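Local structure of antibiotic resistance protein (Deinococcus radiodurans, 2VLI) at residues Ile8-Pro13 with Glu163-Gln168; Ala113-Val118 with Gly133-Arg138; Met60-Met65 with Thr89-Arg94; Asp67-Ala72 with Ser97-Arg102. The protein is a P-loop phosphotransferase that probably confers tunicamycin resistance by transferring phosphate from a nucleotide to the antibiotic. All blocks are in the same frame, centred on the assembly; numbering follows the deposited sequence.

Interaction 1 (Ile8-Pro13 with Glu163-Gln168); sequences IWINGP and EQIAAQ
Ile165 of helix 158-169 meets two strand residues at once, spending a separate methyl on each. Its branch methyl CG2 lies 3.8 Å from CG2 of Ile8, and its terminal CD1 lies 4.2 Å from CD1 of Ile10. Ile8 and Ile10 stand two positions apart and so project from the same side of strand 7-11. With CG1 of Ile8 beside the backbone N (chi1 -53°), the other branch, CG2, lies anti to N and faces Ile165. The Ile8 end is the closer of the two, and all three isoleucines are buried; Phe109 and Thr21 also pack against Ile165, while Thr21 and Leu25 cover Ile10. The outer face of the helix is quite different. There Gln164 NE2 bonds Gln168 OE1 at 3.1 Å, nearly straight, in both the carbonyl plane and the amide plane, linking two side chains one turn apart near solvent. Glu163 instead forms a salt bridge with Arg28 of helix 20-28. Beyond Asn11 the chain leaves the sheet at Gly12, where the glycine-rich phosphate-binding sequence begins. A central parallel strand running into a P-loop, with a C-terminal helix packed on one face of the sheet, is characteristic of the P-loop NTPase fold.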
loop_
_atom_site.group_PDB
_atom_site.type_symbol
_atom_site.label_atom_id
_atom_site.label_comp_id
_atom_site.label_asym_id
_atom_site.label_seq_id
_atom_site.Cartn_x
_atom_site.Cartn_y
_atom_site.Cartn_z
ATOM N N ILE A 8 14.220 7.301 -17.107
ATOM C CA ILE A 8 14.403 6.082 -16.292
ATOM C C ILE A 8 13.993 6.414 -14.858
ATOM O O ILE A 8 14.650 7.174 -14.210
ATOM C CB ILE A 8 15.836 5.569 -16.349
ATOM C CG1 ILE A 8 16.283 5.403 -17.800
ATOM C CG2 ILE A 8 15.990 4.279 -15.638
ATOM C CD1 ILE A 8 17.793 5.275 -17.949
ATOM N N TRP A 9 12.887 5.836 -14.407
ATOM C CA TRP A 9 12.213 6.220 -13.186
ATOM C C TRP A 9 12.382 5.040 -12.244
ATOM O O TRP A 9 11.926 3.945 -12.536
ATOM C CB TRP A 9 10.757 6.454 -13.528
ATOM C CG TRP A 9 9.835 6.707 -12.379
ATOM C CD1 TRP A 9 9.357 5.786 -11.495
ATOM C CD2 TRP A 9 9.180 7.945 -12.055
ATOM N NE1 TRP A 9 8.476 6.365 -10.630
ATOM C CE2 TRP A 9 8.329 7.689 -10.957
ATOM C CE3 TRP A 9 9.214 9.236 -12.594
ATOM C CZ2 TRP A 9 7.556 8.685 -10.354
ATOM C CZ3 TRP A 9 8.413 10.235 -11.987
ATOM C CH2 TRP A 9 7.615 9.953 -10.881
ATOM N N ILE A 10 13.097 5.249 -11.158
ATOM C CA ILE A 10 13.506 4.173 -10.291
ATOM C C ILE A 10 13.015 4.377 -8.856
ATOM O O ILE A 10 13.491 5.263 -8.143
ATOM C CB ILE A 10 15.055 4.035 -10.278
ATOM C CG1 ILE A 10 15.557 3.788 -11.693
ATOM C CG2 ILE A 10 15.491 2.904 -9.302
ATOM C CD1 ILE A 10 17.070 4.028 -11.880
ATOM N N ASN A 11 12.062 3.550 -8.438
ATOM C CA ASN A 11 11.516 3.593 -7.114
ATOM C C ASN A 11 12.219 2.546 -6.268
ATOM O O ASN A 11 12.515 1.460 -6.742
ATOM C CB ASN A 11 10.032 3.306 -7.149
ATOM C CG ASN A 11 9.369 3.480 -5.791
ATOM O OD1 ASN A 11 9.814 4.276 -4.953
ATOM N ND2 ASN A 11 8.342 2.697 -5.545
ATOM N N GLY A 12 12.426 2.846 -5.019
ATOM C CA GLY A 12 13.248 1.985 -4.168
ATOM C C GLY A 12 12.814 2.145 -2.743
ATOM O O GLY A 12 12.129 3.123 -2.426
ATOM N N PRO A 13 13.179 1.182 -1.885
ATOM C CA PRO A 13 12.796 1.234 -0.486
ATOM C C PRO A 13 13.782 2.035 0.371
ATOM O O PRO A 13 13.541 2.173 1.545
ATOM C CB PRO A 13 12.892 -0.230 -0.068
ATOM C CG PRO A 13 14.063 -0.722 -0.831
ATOM C CD PRO A 13 13.982 -0.025 -2.172
ATOM N N GLU A 163 23.166 -2.220 -14.840
ATOM C CA GLU A 163 23.317 -2.926 -16.101
ATOM C C GLU A 163 22.007 -3.619 -16.539
ATOM O O GLU A 163 21.634 -3.575 -17.698
ATOM C CB GLU A 163 24.472 -3.958 -15.984
ATOM C CG GLU A 163 25.855 -3.271 -16.143
ATOM C CD GLU A 163 27.064 -4.074 -15.631
ATOM O OE1 GLU A 163 26.907 -5.201 -15.095
ATOM O OE2 GLU A 163 28.190 -3.540 -15.755
ATOM N N GLN A 164 21.341 -4.225 -15.566
ATOM C CA GLN A 164 20.043 -4.877 -15.704
ATOM C C GLN A 164 18.971 -3.886 -16.155
ATOM O O GLN A 164 18.207 -4.154 -17.069
ATOM C CB GLN A 164 19.676 -5.466 -14.335
ATOM C CG GLN A 164 18.435 -6.344 -14.298
ATOM C CD GLN A 164 18.510 -7.404 -15.313
ATOM O OE1 GLN A 164 19.556 -8.028 -15.482
ATOM N NE2 GLN A 164 17.415 -7.623 -16.032
ATOM N N ILE A 165 18.958 -2.711 -15.530
ATOM C CA ILE A 165 18.009 -1.663 -15.885
ATOM C C ILE A 165 18.285 -1.155 -17.273
ATOM O O ILE A 165 17.374 -1.055 -18.105
ATOM C CB ILE A 165 18.037 -0.523 -14.875
ATOM C CG1 ILE A 165 17.470 -1.013 -13.544
ATOM C CG2 ILE A 165 17.259 0.692 -15.437
ATOM C CD1 ILE A 165 17.585 -0.078 -12.396
ATOM N N ALA A 166 19.548 -0.876 -17.572
ATOM C CA ALA A 166 19.877 -0.475 -18.933
ATOM C C ALA A 166 19.481 -1.519 -19.988
ATOM O O ALA A 166 18.974 -1.152 -21.028
ATOM C CB ALA A 166 21.360 -0.106 -19.066
ATOM N N ALA A 167 19.743 -2.801 -19.744
ATOM C CA ALA A 167 19.342 -3.878 -20.687
ATOM C C ALA A 167 17.837 -3.898 -20.930
ATOM O O ALA A 167 17.376 -4.040 -22.056
ATOM C CB ALA A 167 19.815 -5.295 -20.170
ATOM N N GLN A 168 17.065 -3.756 -19.858
ATOM C CA GLN A 168 15.613 -3.788 -19.983
ATOM C C GLN A 168 15.130 -2.642 -20.861
ATOM O O GLN A 168 14.290 -2.855 -21.723
ATOM C CB GLN A 168 14.945 -3.819 -18.603
ATOM C CG GLN A 168 15.254 -5.114 -17.895
ATOM C CD GLN A 168 14.266 -5.557 -16.801
ATOM O OE1 GLN A 168 14.662 -6.256 -15.878
ATOM N NE2 GLN A 168 12.982 -5.237 -16.960
#

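Interaction 2 (Ala113-Val118 with Gly133-Arg138); sequences APLNVV and GTVEDR
Two helices joined by a short connection, 115-123 and 132-142, form a helical hairpin that follows the C-terminal end of strand 107-112, and Leu115 and Val118 of the first meet Val135 and Glu136 of the second. Val135 is the middle of the contact: its CG1 reaches Leu115 CD1 at 3.4 Å, tighter than usual for two methyls, and Val118 CG1 at 3.9 Å. With CG1 placed opposite its backbone N (chi1 174°), Val135 directs that one methyl between the two partners. The side chains of Val118 and Val135 run antiparallel alongside each other, whereas the Leu115 side chain comes in at a slant. In P-loop kinases the connection between helices in this position commonly forms the mobile lid over the nucleotide; here residues 126-129 are not modelled, consistent with such flexibility. Glu136 borders the contact on its more open side. Its chain bends at chi2 (71°) and carries OE1 across Leu115, 3.6 Å from CD2 and 3.8 Å from CB, so a carboxylate oxygen rests on hydrocarbon at the partly exposed border. One turn on from Val135, Leu139 touches both Leu115 and Val118, and Leu119 and Leu122 extend the apolar seam around Val135. The far side of helix 132-142 faces the dimer partner, where Asp137 makes a salt bridge with Arg93 of the second subunit.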
loop_
_atom_site.group_PDB
_atom_site.type_symbol
_atom_site.label_atom_id
_atom_site.label_comp_id
_atom_site.label_asym_id
_atom_site.label_seq_id
_atom_site.Cartn_x
_atom_site.Cartn_y
_atom_site.Cartn_z
ATOM N N ALA A 113 14.495 -5.234 -2.846
ATOM C CA ALA A 113 15.760 -5.429 -2.205
ATOM C C ALA A 113 15.610 -6.338 -1.010
ATOM O O ALA A 113 14.573 -6.335 -0.368
ATOM C CB ALA A 113 16.343 -4.081 -1.787
ATOM N N PRO A 114 16.674 -7.116 -0.689
ATOM C CA PRO A 114 16.669 -7.996 0.466
ATOM C C PRO A 114 16.524 -7.255 1.794
ATOM O O PRO A 114 17.084 -6.148 1.973
ATOM C CB PRO A 114 18.040 -8.686 0.385
ATOM C CG PRO A 114 18.362 -8.654 -1.051
ATOM C CD PRO A 114 17.904 -7.284 -1.487
ATOM N N LEU A 115 15.745 -7.836 2.711
ATOM C CA LEU A 115 15.491 -7.189 4.007
ATOM C C LEU A 115 16.819 -6.754 4.733
ATOM O O LEU A 115 16.916 -5.661 5.267
ATOM C CB LEU A 115 14.655 -8.079 4.901
ATOM C CG LEU A 115 14.354 -7.641 6.311
ATOM C CD1 LEU A 115 13.682 -6.264 6.347
ATOM C CD2 LEU A 115 13.564 -8.773 7.046
ATOM N N ASN A 116 17.812 -7.625 4.749
ATOM C CA ASN A 116 19.026 -7.348 5.482
ATOM C C ASN A 116 19.779 -6.161 4.879
ATOM O O ASN A 116 20.322 -5.337 5.620
ATOM C CB ASN A 116 19.889 -8.618 5.521
ATOM C CG ASN A 116 20.597 -8.905 4.215
ATOM O OD1 ASN A 116 21.803 -8.623 4.096
ATOM N ND2 ASN A 116 19.895 -9.465 3.234
ATOM N N VAL A 117 19.746 -6.040 3.542
ATOM C CA VAL A 117 20.377 -4.933 2.832
ATOM C C VAL A 117 19.704 -3.610 3.198
ATOM O O VAL A 117 20.392 -2.592 3.447
ATOM C CB VAL A 117 20.411 -5.179 1.331
ATOM C CG1 VAL A 117 20.711 -3.875 0.496
ATOM C CG2 VAL A 117 21.394 -6.325 1.016
ATOM N N VAL A 118 18.379 -3.623 3.282
ATOM C CA VAL A 118 17.654 -2.415 3.657
ATOM C C VAL A 118 17.918 -2.063 5.133
ATOM O O VAL A 118 18.161 -0.907 5.463
ATOM C CB VAL A 118 16.155 -2.527 3.395
ATOM C CG1 VAL A 118 15.471 -1.248 3.827
ATOM C CG2 VAL A 118 15.886 -2.801 1.903
ATOM N N GLY A 133 9.701 -5.377 11.474
ATOM C CA GLY A 133 8.351 -5.576 10.973
ATOM C C GLY A 133 7.876 -4.450 10.087
ATOM O O GLY A 133 7.223 -4.678 9.079
ATOM N N THR A 134 8.250 -3.221 10.430
ATOM C CA THR A 134 7.780 -2.062 9.659
ATOM C C THR A 134 8.497 -2.016 8.310
ATOM O O THR A 134 7.892 -1.661 7.284
ATOM C CB THR A 134 7.973 -0.757 10.493
ATOM O OG1 THR A 134 7.120 -0.823 11.644
ATOM C CG2 THR A 134 7.628 0.502 9.703
ATOM N N VAL A 135 9.790 -2.356 8.318
ATOM C CA VAL A 135 10.594 -2.444 7.101
ATOM C C VAL A 135 10.057 -3.578 6.204
ATOM O O VAL A 135 9.835 -3.378 5.005
ATOM C CB VAL A 135 12.103 -2.662 7.451
ATOM C CG1 VAL A 135 12.937 -2.907 6.207
ATOM C CG2 VAL A 135 12.649 -1.440 8.332
ATOM N N GLU A 136 9.860 -4.765 6.801
ATOM C CA GLU A 136 9.366 -5.896 6.065
ATOM C C GLU A 136 7.989 -5.593 5.479
ATOM O O GLU A 136 7.756 -5.954 4.340
ATOM C CB GLU A 136 9.356 -7.177 6.901
ATOM C CG GLU A 136 8.832 -8.375 6.106
ATOM C CD GLU A 136 9.768 -8.912 4.999
ATOM O OE1 GLU A 136 10.835 -8.343 4.718
ATOM O OE2 GLU A 136 9.405 -9.963 4.381
ATOM N N ASP A 137 7.120 -4.878 6.194
ATOM C CA ASP A 137 5.790 -4.506 5.667
ATOM C C ASP A 137 5.968 -3.702 4.387
ATOM O O ASP A 137 5.261 -3.898 3.454
ATOM C CB ASP A 137 5.000 -3.592 6.606
ATOM C CG ASP A 137 4.442 -4.281 7.808
ATOM O OD1 ASP A 137 4.257 -5.527 7.782
ATOM O OD2 ASP A 137 4.120 -3.527 8.781
ATOM N N ARG A 138 6.908 -2.740 4.400
ATOM C CA ARG A 138 7.174 -1.911 3.258
ATOM C C ARG A 138 7.668 -2.703 2.060
ATOM O O ARG A 138 7.258 -2.458 0.924
ATOM C CB ARG A 138 8.222 -0.819 3.582
ATOM C CG ARG A 138 8.483 0.087 2.432
ATOM C CD ARG A 138 7.769 1.422 2.622
ATOM N NE ARG A 138 6.382 1.230 3.081
ATOM C CZ ARG A 138 5.873 1.676 4.234
ATOM N NH1 ARG A 138 4.595 1.413 4.540
ATOM N NH2 ARG A 138 6.622 2.394 5.088
#

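Interaction 3 (Met60-Met65 with Thr89-Arg94); sequences MWIPLM and TARHRR
Ile62 CD1 rests on Arg94, 3.6 Å from its CB, 4.1 Å from its CD and 3.8 Å from its NE, so the methyl sits in the bend of the arginine chain. The two side chains cross at about a right angle. That bend comes from chi3 (-78°), which turns the outer part of Arg94 back along its own helix instead of straight out into solvent. The same methyl also reaches the preceding turn: it lies 4.0 Å from Arg91 O and 4.3 Å from Arg91 CG. One methyl of Ile62 thus touches two residues about a turn apart on helix 89-101, and Leu95 touches Ile62 as well.

Behind this first shell, one face of the Arg94 guanidinium lies over the backbone of the preceding turn, with Ala90 O 3.8 Å above the plane and Arg91 N near the same face, both displaced from the centre of the group. On the other helix, Trp61 lies beside Ile62; the methyl CE of Met65, present as selenomethionine, sits 3.9 Å above one face of its indole, away from the ring centre, and Trp61 NE1 bonds Pro37 O. Asp88 OD1 accepts from the Arg91 N at the start of helix 89-101. Thr89, in the first turn of that helix, packs on Arg138 of the second subunit.

No hydrogen bond or salt bridge joins 60-65 to 89-94. The helices are held here by van der Waals contact of one methyl with the stem and NE of Arg94 and with the backbone O and CG of Arg91, which sets distance but little direction.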
loop_
_atom_site.group_PDB
_atom_site.type_symbol
_atom_site.label_atom_id
_atom_site.label_comp_id
_atom_site.label_asym_id
_atom_site.label_seq_id
_atom_site.Cartn_x
_atom_site.Cartn_y
_atom_site.Cartn_z
HETATM N N MSE A 60 0.681 19.861 -3.498
HETATM C CA MSE A 60 1.186 20.415 -4.766
HETATM C C MSE A 60 2.446 19.681 -5.280
HETATM O O MSE A 60 2.853 19.903 -6.411
HETATM C CB MSE A 60 1.547 21.910 -4.583
HETATM C CG MSE A 60 0.394 22.779 -4.097
HETATM SE SE MSE A 60 -1.130 22.565 -5.303
HETATM C CE MSE A 60 -0.342 23.524 -6.652
ATOM N N TRP A 61 3.035 18.814 -4.466
ATOM C CA TRP A 61 4.256 18.117 -4.838
ATOM C C TRP A 61 4.107 17.280 -6.096
ATOM O O TRP A 61 4.848 17.450 -7.060
ATOM C CB TRP A 61 4.765 17.229 -3.702
ATOM C CG TRP A 61 6.040 16.529 -4.085
ATOM C CD1 TRP A 61 7.274 17.084 -4.165
ATOM C CD2 TRP A 61 6.201 15.157 -4.452
ATOM N NE1 TRP A 61 8.188 16.164 -4.526
ATOM C CE2 TRP A 61 7.568 14.956 -4.690
ATOM C CE3 TRP A 61 5.338 14.060 -4.520
ATOM C CZ2 TRP A 61 8.082 13.728 -5.064
ATOM C CZ3 TRP A 61 5.859 12.830 -4.901
ATOM C CH2 TRP A 61 7.210 12.676 -5.159
ATOM N N ILE A 62 3.106 16.395 -6.134
ATOM C CA ILE A 62 2.908 15.623 -7.355
ATOM C C ILE A 62 2.718 16.480 -8.628
ATOM O O ILE A 62 3.474 16.356 -9.577
ATOM C CB ILE A 62 1.765 14.574 -7.252
ATOM C CG1 ILE A 62 2.191 13.404 -6.346
ATOM C CG2 ILE A 62 1.466 14.090 -8.687
ATOM C CD1 ILE A 62 1.086 12.399 -6.016
ATOM N N PRO A 63 1.716 17.359 -8.658
ATOM C CA PRO A 63 1.563 18.129 -9.896
ATOM C C PRO A 63 2.734 19.078 -10.256
ATOM O O PRO A 63 3.110 19.185 -11.407
ATOM C CB PRO A 63 0.248 18.903 -9.667
ATOM C CG PRO A 63 0.161 19.035 -8.217
ATOM C CD PRO A 63 0.696 17.737 -7.660
ATOM N N LEU A 64 3.375 19.683 -9.287
ATOM C CA LEU A 64 4.389 20.644 -9.645
ATOM C C LEU A 64 5.678 19.963 -9.997
ATOM O O LEU A 64 6.378 20.416 -10.895
ATOM C CB LEU A 64 4.597 21.706 -8.569
ATOM C CG LEU A 64 3.435 22.604 -8.153
ATOM C CD1 LEU A 64 3.880 23.819 -7.329
ATOM C CD2 LEU A 64 2.511 22.957 -9.399
HETATM N N MSE A 65 6.034 18.906 -9.270
HETATM C CA MSE A 65 7.204 18.145 -9.655
HETATM C C MSE A 65 7.086 17.539 -11.053
HETATM O O MSE A 65 8.063 17.502 -11.801
HETATM C CB MSE A 65 7.525 17.122 -8.556
HETATM C CG MSE A 65 8.727 16.239 -8.795
HETATM SE SE MSE A 65 8.392 14.712 -9.990
HETATM C CE MSE A 65 7.002 13.705 -8.982
ATOM N N THR A 89 0.409 3.220 -2.513
ATOM C CA THR A 89 -0.165 2.794 -3.748
ATOM C C THR A 89 -0.953 3.951 -4.379
ATOM O O THR A 89 -0.927 4.166 -5.571
ATOM C CB THR A 89 -1.092 1.588 -3.508
ATOM O OG1 THR A 89 -0.287 0.445 -3.199
ATOM C CG2 THR A 89 -1.975 1.361 -4.715
ATOM N N ALA A 90 -1.656 4.711 -3.558
ATOM C CA ALA A 90 -2.432 5.836 -4.057
ATOM C C ALA A 90 -1.510 6.958 -4.641
ATOM O O ALA A 90 -1.776 7.462 -5.728
ATOM C CB ALA A 90 -3.362 6.398 -2.944
ATOM N N ARG A 91 -0.444 7.317 -3.944
ATOM C CA ARG A 91 0.526 8.306 -4.485
ATOM C C ARG A 91 1.200 7.752 -5.757
ATOM O O ARG A 91 1.364 8.472 -6.716
ATOM C CB ARG A 91 1.604 8.735 -3.477
ATOM C CG ARG A 91 1.212 9.936 -2.542
ATOM C CD ARG A 91 2.403 10.517 -1.721
ATOM N NE ARG A 91 3.063 9.426 -1.022
ATOM C CZ ARG A 91 4.347 9.339 -0.622
ATOM N NH1 ARG A 91 5.238 10.314 -0.781
ATOM N NH2 ARG A 91 4.741 8.202 -0.051
ATOM N N HIS A 92 1.546 6.458 -5.768
ATOM C CA HIS A 92 2.111 5.831 -6.971
ATOM C C HIS A 92 1.166 5.972 -8.169
ATOM O O HIS A 92 1.587 6.314 -9.269
ATOM C CB HIS A 92 2.448 4.345 -6.709
ATOM C CG HIS A 92 3.029 3.638 -7.894
ATOM N ND1 HIS A 92 4.330 3.848 -8.327
ATOM C CD2 HIS A 92 2.477 2.750 -8.757
ATOM C CE1 HIS A 92 4.546 3.110 -9.410
ATOM N NE2 HIS A 92 3.444 2.430 -9.688
ATOM N N ARG A 93 -0.123 5.708 -7.963
ATOM C CA ARG A 93 -1.044 5.773 -9.074
ATOM C C ARG A 93 -1.161 7.190 -9.591
ATOM O O ARG A 93 -1.247 7.413 -10.768
ATOM C CB ARG A 93 -2.435 5.212 -8.708
ATOM C CG ARG A 93 -3.457 5.338 -9.857
ATOM C CD ARG A 93 -2.939 4.996 -11.293
ATOM N NE ARG A 93 -2.757 3.566 -11.585
ATOM C CZ ARG A 93 -3.644 2.793 -12.212
ATOM N NH1 ARG A 93 -4.816 3.294 -12.604
ATOM N NH2 ARG A 93 -3.354 1.507 -12.446
ATOM N N ARG A 94 -1.193 8.132 -8.661
ATOM C CA ARG A 94 -1.347 9.566 -8.938
ATOM C C ARG A 94 -0.205 10.036 -9.834
ATOM O O ARG A 94 -0.428 10.705 -10.848
ATOM C CB ARG A 94 -1.383 10.359 -7.625
ATOM C CG ARG A 94 -2.792 10.409 -6.948
ATOM C CD ARG A 94 -2.982 11.670 -6.029
ATOM N NE ARG A 94 -2.324 11.521 -4.720
ATOM C CZ ARG A 94 -2.787 10.783 -3.707
ATOM N NH1 ARG A 94 -3.932 10.109 -3.816
ATOM N NH2 ARG A 94 -2.082 10.700 -2.569
#

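Interaction 4 (Asp67-Ala72 with Ser97-Arg102); sequences DALQYA and SGLKDR
Arg102 turns CG opposite its carbonyl carbon (chi1 -74°) and runs extended from CG to NE, which carries its guanidinium across to Asp67 on helix 61-75. The grip is side-on and converges on a single atom: NE reaches Asp67 OD1 at 2.9 Å and NH2 reaches the same oxygen at 3.1 Å. The oxygen lies almost in the guanidinium plane, yet both nitrogens approach it from one face of the carboxylate, NE on the anti side and NH2 from well above the plane; the carboxylate and guanidinium planes are 39° apart. This salt bridge is thus bifurcated and not the flat pairing of two oxygens with two nitrogens.

The third nitrogen fixes the rotation of the group. NH1 bonds Gly98 O at 3.0 Å, one turn back, and that carbonyl also accepts from the backbone N of Arg102 on its opposite face, so the guanidinium is tied to the C-terminal end of its own helix. Gln70, extended beyond CG, crosses the arginine stem at about a right angle: its OE1 lies 3.8 Å from CG of Arg102 and its NE2 3.6 Å from CB of Arg102.

On the buried side the contact becomes apolar, with Leu69 CD2 and Leu99 CD2 3.8 Å apart and Leu80 and Val82 beneath Leu69. A polar outer border over a leucine interior joins neighbouring helices on one face of the sheet. Such packing belongs to the three-layer alpha-beta-alpha P-loop fold, where helix 89-101 is the crossover between parallel strands 80-84 and 107-112.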
loop_
_atom_site.group_PDB
_atom_site.type_symbol
_atom_site.label_atom_id
_atom_site.label_comp_id
_atom_site.label_asym_id
_atom_site.label_seq_id
_atom_site.Cartn_x
_atom_site.Cartn_y
_atom_site.Cartn_z
ATOM N N ASP A 67 5.111 18.719 -13.590
ATOM C CA ASP A 67 5.304 19.862 -14.501
ATOM C C ASP A 67 6.785 20.165 -14.738
ATOM O O ASP A 67 7.204 20.364 -15.869
ATOM C CB ASP A 67 4.640 21.080 -13.920
ATOM C CG ASP A 67 3.145 20.969 -13.896
ATOM O OD1 ASP A 67 2.564 20.067 -14.567
ATOM O OD2 ASP A 67 2.554 21.790 -13.178
ATOM N N ALA A 68 7.562 20.288 -13.665
ATOM C CA ALA A 68 9.000 20.460 -13.809
ATOM C C ALA A 68 9.677 19.354 -14.640
ATOM O O ALA A 68 10.576 19.619 -15.428
ATOM C CB ALA A 68 9.649 20.539 -12.446
ATOM N N LEU A 69 9.297 18.105 -14.378
ATOM C CA LEU A 69 9.799 16.941 -15.092
ATOM C C LEU A 69 9.503 17.014 -16.585
ATOM O O LEU A 69 10.371 16.737 -17.407
ATOM C CB LEU A 69 9.201 15.645 -14.518
ATOM C CG LEU A 69 9.768 14.329 -15.045
ATOM C CD1 LEU A 69 11.297 14.311 -14.884
ATOM C CD2 LEU A 69 9.105 13.142 -14.330
ATOM N N GLN A 70 8.288 17.391 -16.925
ATOM C CA GLN A 70 7.914 17.578 -18.320
ATOM C C GLN A 70 8.824 18.608 -19.008
ATOM O O GLN A 70 9.352 18.347 -20.070
ATOM C CB GLN A 70 6.478 18.021 -18.379
ATOM C CG GLN A 70 5.858 18.128 -19.755
ATOM C CD GLN A 70 4.396 18.519 -19.634
ATOM O OE1 GLN A 70 4.002 19.202 -18.684
ATOM N NE2 GLN A 70 3.584 18.073 -20.564
ATOM N N TYR A 71 9.055 19.752 -18.365
ATOM C CA TYR A 71 9.960 20.731 -18.928
ATOM C C TYR A 71 11.361 20.148 -19.002
ATOM O O TYR A 71 12.017 20.264 -20.027
ATOM C CB TYR A 71 9.918 22.073 -18.142
ATOM C CG TYR A 71 10.805 23.122 -18.778
ATOM C CD1 TYR A 71 10.359 23.881 -19.870
ATOM C CD2 TYR A 71 12.095 23.303 -18.348
ATOM C CE1 TYR A 71 11.186 24.815 -20.473
ATOM C CE2 TYR A 71 12.948 24.224 -18.959
ATOM C CZ TYR A 71 12.505 24.975 -20.012
ATOM O OH TYR A 71 13.365 25.884 -20.618
ATOM N N ALA A 72 11.838 19.505 -17.925
ATOM C CA ALA A 72 13.168 18.880 -17.936
ATOM C C ALA A 72 13.341 17.908 -19.118
ATOM O O ALA A 72 14.404 17.862 -19.757
ATOM C CB ALA A 72 13.488 18.167 -16.584
ATOM N N SER A 97 -0.581 8.232 -13.340
ATOM C CA SER A 97 -1.557 8.889 -14.229
ATOM C C SER A 97 -1.174 10.356 -14.595
ATOM O O SER A 97 -1.437 10.832 -15.715
ATOM C CB SER A 97 -2.963 8.792 -13.639
ATOM O OG SER A 97 -2.987 9.250 -12.303
ATOM N N GLY A 98 -0.527 11.059 -13.663
ATOM C CA GLY A 98 0.063 12.362 -13.975
ATOM C C GLY A 98 1.070 12.356 -15.096
ATOM O O GLY A 98 1.034 13.234 -15.936
ATOM N N LEU A 99 1.970 11.372 -15.130
ATOM C CA LEU A 99 2.916 11.239 -16.233
ATOM C C LEU A 99 2.179 11.071 -17.565
ATOM O O LEU A 99 2.466 11.750 -18.555
ATOM C CB LEU A 99 3.850 10.040 -16.042
ATOM C CG LEU A 99 4.883 10.223 -14.937
ATOM C CD1 LEU A 99 5.432 8.905 -14.600
ATOM C CD2 LEU A 99 5.960 11.215 -15.358
ATOM N N LYS A 100 1.243 10.142 -17.558
ATOM C CA LYS A 100 0.472 9.798 -18.748
ATOM C C LYS A 100 -0.224 11.066 -19.289
ATOM O O LYS A 100 -0.019 11.389 -20.450
ATOM C CB LYS A 100 -0.536 8.713 -18.397
ATOM C CG LYS A 100 -0.981 7.897 -19.584
ATOM C CD LYS A 100 -2.416 7.422 -19.416
ATOM C CE LYS A 100 -2.790 6.493 -20.580
ATOM N NZ LYS A 100 -2.740 7.168 -21.941
ATOM N N ASP A 101 -0.953 11.780 -18.415
ATOM C CA ASP A 101 -1.613 13.116 -18.680
ATOM C C ASP A 101 -0.717 14.137 -19.376
ATOM O O ASP A 101 -1.159 14.891 -20.265
ATOM C CB ASP A 101 -2.066 13.784 -17.368
ATOM C CG ASP A 101 -3.207 13.043 -16.668
ATOM O OD1 ASP A 101 -3.688 12.036 -17.225
ATOM O OD2 ASP A 101 -3.597 13.457 -15.542
ATOM N N ARG A 102 0.538 14.158 -18.954
ATOM C CA ARG A 102 1.558 15.063 -19.469
ATOM C C ARG A 102 2.249 14.518 -20.691
ATOM O O ARG A 102 3.252 15.079 -21.158
ATOM C CB ARG A 102 2.578 15.366 -18.370
ATOM C CG ARG A 102 2.006 16.294 -17.347
ATOM C CD ARG A 102 2.827 16.327 -16.106
ATOM N NE ARG A 102 2.210 17.207 -15.127
ATOM C CZ ARG A 102 1.190 16.916 -14.348
ATOM N NH1 ARG A 102 0.647 15.709 -14.343
ATOM N NH2 ARG A 102 0.758 17.815 -13.497
#

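Overall arrangement
From the N terminus, strand 7-11 comes first, and interaction 1 closes the longest loop when helix 158-169 returns to it; the other three contacts nest inside that loop. Next, helices 61-75 and 89-101 meet twice: interactions 3 and 4 cross along the chain, their segments alternating, with centres about 11 Å apart. Interaction 2 follows in series, closing the short loop between helices 115-123 and 132-142. Trp9 of the strand packs against Met65, Leu69 and Leu99, tying interaction 1 to interactions 3 and 4 through the sheet, whereas Pro13 touches Ala113 and Val118 of interaction 2. Interactions 2 and 3 both face the second subunit.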